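Local coordinates for LDL receptor adaptor protein (Rattus norvegicus, PDB 3SO6), which is a clathrin-associated sorting adaptor whose phosphotyrosine-binding domain binds the NPXY internalization motif of the LDL receptor tail for endocytosis, at residues E67-Y72 against Y89-Q94. Sequence-based numbering, arbitrary orientation.
Sequences ENVSIY and YIAQSQ
Water carries the polar part of this contact: Glu67 reaches Tyr89 through one bridging water and the backbone of Gln94, more weakly, through another, while the direct contacts are those of Val69 with Tyr89 and Ala91. The first water donates to Glu67 OE1 at 2.9 Å. The same water is hydrogen-bonded to Tyr89 OH at 2.7 Å and lies in the plane of the tyrosine ring, at its edge. The second accepts from the backbone N of Gln94 at 2.7 Å and gives Glu67 OE2 a weak bond. A further water lies 3.0 Å from Glu67 OE2 and close to Gln94 OE1, but its bond to Gln94 is doubtful. The Glu67 side chain is fully extended (chi1 -167°), which carries its carboxylate out to these waters. OE2 also forms a salt bridge with Arg73, whose guanidinium bonds to the carbonyl of Gln92 and so links the two strands directly, beside the waters.

Deeper in, the two methyls of Val69 divide the work. CG2 meets the Tyr89 hydroxyl end, 3.6 Å from OH, at an oblique angle to the ring. CG1, anti to the backbone N (chi1 -172°), lies 4.1 Å from Ala91 CB. Tyr89 comes toward Val69 from the opposite direction. Its ring also packs against His102, with the planes about 20° apart, and touches Ile55 and Leu57 of strand 54-59, which pairs with 65-70.

At the end of strand 65-70, Ser70 OG accepts from Tyr72 N in an ST turn. Tyr72, through its backbone, and Gln92 OE1 hydrogen-bond to the bound peptide. Strands 65-70 and 86-92 are not neighbours in the sheet; they lie in its two halves and face each other across the interior. Such packing is characteristic of the strongly bent antiparallel sheet of the PTB domain, a member of the pleckstrin-homology superfold.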
ATOM      1  N   GLU A  67       2.552  11.221  -2.664  1.00 18.12           N
ATOM      2  CA  GLU A  67       1.130  11.171  -2.480  1.00 19.10           C
ATOM      3  C   GLU A  67       0.838  10.880  -1.032  1.00 17.81           C
ATOM      4  O   GLU A  67       1.512  10.075  -0.435  1.00 17.80           O
ATOM      5  CB  GLU A  67       0.527  10.020  -3.337  1.00 20.25           C
ATOM      6  CG  GLU A  67      -0.961  10.147  -3.410  1.00 24.99           C
ATOM      7  CD  GLU A  67      -1.684   9.083  -4.216  1.00 24.03           C
ATOM      8  OE1 GLU A  67      -1.056   8.139  -4.757  1.00 26.16           O
ATOM      9  OE2 GLU A  67      -2.939   9.183  -4.267  1.00 30.12           O
ATOM     10  N   ASN A  68      -0.114  11.593  -0.462  1.00 16.94           N
ATOM     11  CA  ASN A  68      -0.694  11.175   0.833  1.00 17.59           C
ATOM     12  C   ASN A  68      -1.959  10.377   0.529  1.00 17.63           C
ATOM     13  O   ASN A  68      -2.951  10.927  -0.034  1.00 22.42           O
ATOM     14  CB  ASN A  68      -1.029  12.465   1.695  1.00 20.83           C
ATOM     15  CG  ASN A  68      -1.538  12.106   3.077  1.00 22.95           C
ATOM     16  OD1 ASN A  68      -1.754  10.930   3.437  1.00 28.71           O
ATOM     17  ND2 ASN A  68      -1.608  13.075   3.891  1.00 29.93           N
ATOM     18  N   VAL A  69      -1.930   9.073   0.826  1.00 13.89           N
ATOM     19  CA  VAL A  69      -3.017   8.188   0.493  1.00 15.20           C
ATOM     20  C   VAL A  69      -3.924   8.049   1.708  1.00 13.84           C
ATOM     21  O   VAL A  69      -3.564   7.330   2.678  1.00 14.85           O
ATOM     22  CB  VAL A  69      -2.484   6.811   0.054  1.00 14.99           C
ATOM     23  CG1 VAL A  69      -3.623   5.968  -0.488  1.00 18.75           C
ATOM     24  CG2 VAL A  69      -1.389   7.002  -1.057  1.00 17.80           C
ATOM     25  N   SER A  70      -5.118   8.640   1.656  1.00 14.78           N
ATOM     26  CA  SER A  70      -6.052   8.569   2.798  1.00 14.91           C
ATOM     27  C   SER A  70      -6.345   7.111   3.101  1.00 14.41           C
ATOM     28  O   SER A  70      -6.642   6.304   2.189  1.00 15.57           O
ATOM     29  CB  SER A  70      -7.357   9.263   2.415  1.00 17.13           C
ATOM     30  OG  SER A  70      -8.322   9.029   3.396  1.00 19.67           O
ATOM     31  N   ILE A  71      -6.439   6.790   4.387  1.00 13.87           N
ATOM     32  CA  ILE A  71      -6.816   5.416   4.805  1.00 13.62           C
ATOM     33  C   ILE A  71      -8.145   4.994   4.174  1.00 13.70           C
ATOM     34  O   ILE A  71      -8.301   3.814   3.889  1.00 13.06           O
ATOM     35  CB  ILE A  71      -6.864   5.332   6.404  1.00 13.55           C
ATOM     36  CG1 ILE A  71      -6.695   3.917   6.886  1.00 15.77           C
ATOM     37  CG2 ILE A  71      -8.107   6.118   6.972  1.00 14.36           C
ATOM     38  CD1 ILE A  71      -5.332   3.356   6.786  1.00 15.64           C
ATOM     39  N   TYR A  72      -9.084   5.932   3.946  1.00 13.41           N
ATOM     40  CA  TYR A  72     -10.394   5.537   3.417  1.00 13.31           C
ATOM     41  C   TYR A  72     -10.376   5.088   1.970  1.00 13.59           C
ATOM     42  O   TYR A  72     -11.289   4.455   1.487  1.00 15.97           O
ATOM     43  CB  TYR A  72     -11.356   6.690   3.531  1.00 15.18           C
ATOM     44  CG  TYR A  72     -11.566   7.184   4.927  1.00 16.07           C
ATOM     45  CD1 TYR A  72     -12.130   6.351   5.919  1.00 17.53           C
ATOM     46  CD2 TYR A  72     -11.214   8.498   5.252  1.00 16.66           C
ATOM     47  CE1 TYR A  72     -12.329   6.865   7.191  1.00 17.72           C
ATOM     48  CE2 TYR A  72     -11.386   8.993   6.537  1.00 20.16           C
ATOM     49  CZ  TYR A  72     -11.946   8.155   7.516  1.00 20.00           C
ATOM     50  OH  TYR A  72     -12.202   8.623   8.827  1.00 24.37           O
ATOM     51  N   TYR A  89      -0.272  -2.402  -2.053  1.00 10.11           N
ATOM     52  CA  TYR A  89      -1.652  -2.035  -1.637  1.00 10.16           C
ATOM     53  C   TYR A  89      -2.524  -1.754  -2.798  1.00  9.71           C
ATOM     54  O   TYR A  89      -1.995  -1.469  -3.912  1.00 11.09           O
ATOM     55  CB  TYR A  89      -1.641  -0.891  -0.601  1.00 12.08           C
ATOM     56  CG  TYR A  89      -1.200   0.450  -1.135  1.00 11.85           C
ATOM     57  CD1 TYR A  89      -2.115   1.253  -1.833  1.00 13.42           C
ATOM     58  CD2 TYR A  89       0.127   0.878  -1.053  1.00 13.50           C
ATOM     59  CE1 TYR A  89      -1.752   2.446  -2.382  1.00 14.57           C
ATOM     60  CE2 TYR A  89       0.531   2.163  -1.597  1.00 14.54           C
ATOM     61  CZ  TYR A  89      -0.450   2.907  -2.256  1.00 14.43           C
ATOM     62  OH  TYR A  89      -0.074   4.113  -2.817  1.00 18.14           O
ATOM     63  N   ILE A  90      -3.835  -1.839  -2.616  1.00 10.82           N
ATOM     64  CA  ILE A  90      -4.787  -1.405  -3.661  1.00 10.56           C
ATOM     65  C   ILE A  90      -5.464  -0.136  -3.059  1.00 11.53           C
ATOM     66  O   ILE A  90      -5.934  -0.186  -1.886  1.00 11.76           O
ATOM     67  CB  ILE A  90      -5.802  -2.482  -4.003  1.00 11.86           C
ATOM     68  CG1 ILE A  90      -5.062  -3.719  -4.574  1.00 13.65           C
ATOM     69  CG2 ILE A  90      -6.799  -1.984  -5.012  1.00 14.51           C
ATOM     70  CD1 ILE A  90      -5.937  -4.956  -4.814  1.00 14.34           C
ATOM     71  N   ALA A  91      -5.617   0.927  -3.868  1.00 12.43           N
ATOM     72  CA  ALA A  91      -6.363   2.063  -3.410  1.00 12.76           C
ATOM     73  C   ALA A  91      -7.098   2.674  -4.559  1.00 13.04           C
ATOM     74  O   ALA A  91      -6.585   2.714  -5.687  1.00 15.88           O
ATOM     75  CB  ALA A  91      -5.412   3.105  -2.828  1.00 13.33           C
ATOM     76  N   GLN A  92      -8.285   3.186  -4.254  1.00 14.21           N
ATOM     77  CA  GLN A  92      -9.055   3.882  -5.254  1.00 16.09           C
ATOM     78  C   GLN A  92      -8.373   5.257  -5.440  1.00 16.52           C
ATOM     79  O   GLN A  92      -7.894   5.894  -4.486  1.00 18.40           O
ATOM     80  CB  GLN A  92     -10.495   4.139  -4.726  1.00 16.37           C
ATOM     81  CG  GLN A  92     -11.422   4.804  -5.747  1.00 18.33           C
ATOM     82  CD  GLN A  92     -12.881   4.474  -5.458  1.00 22.79           C
ATOM     83  OE1 GLN A  92     -13.362   4.652  -4.333  1.00 25.89           O
ATOM     84  NE2 GLN A  92     -13.637   4.083  -6.529  1.00 24.47           N
ATOM     85  N   SER A  93      -8.400   5.756  -6.680  1.00 18.76           N
ATOM     86  CA  SER A  93      -7.740   7.036  -7.035  1.00 20.67           C
ATOM     87  C   SER A  93      -8.491   8.172  -6.317  1.00 23.25           C
ATOM     88  O   SER A  93      -9.668   8.036  -6.010  1.00 23.85           O
ATOM     89  CB  SER A  93      -7.790   7.262  -8.560  1.00 24.03           C
ATOM     90  OG  SER A  93      -7.685   8.651  -8.871  1.00 24.72           O
ATOM     91  N   GLN A  94      -7.829   9.285  -6.074  1.00 24.20           N
ATOM     92  CA  GLN A  94      -8.500  10.441  -5.389  1.00 28.58           C
ATOM     93  C   GLN A  94      -9.364  11.219  -6.356  1.00 30.65           C
ATOM     94  O   GLN A  94     -10.338  11.902  -5.961  1.00 32.22           O
ATOM     95  CB  GLN A  94      -7.441  11.327  -4.734  1.00 30.01           C
ATOM     96  CG  GLN A  94      -7.911  12.496  -3.867  1.00 35.13           C
ATOM     97  CD  GLN A  94      -6.671  13.222  -3.299  1.00 40.80           C
ATOM     98  OE1 GLN A  94      -5.546  13.036  -3.832  1.00 43.90           O
ATOM     99  NE2 GLN A  94      -6.845  14.008  -2.225  1.00 39.62           N
TER
HETATM  100  O   HOH W   1      -2.030   5.446  -4.201  1.00 22.68           O
HETATM  101  O   HOH W   2      -5.246   9.534  -6.699  1.00 34.52           O
HETATM  102  O   HOH W   3      -3.666  11.926  -5.086  1.00 40.06           O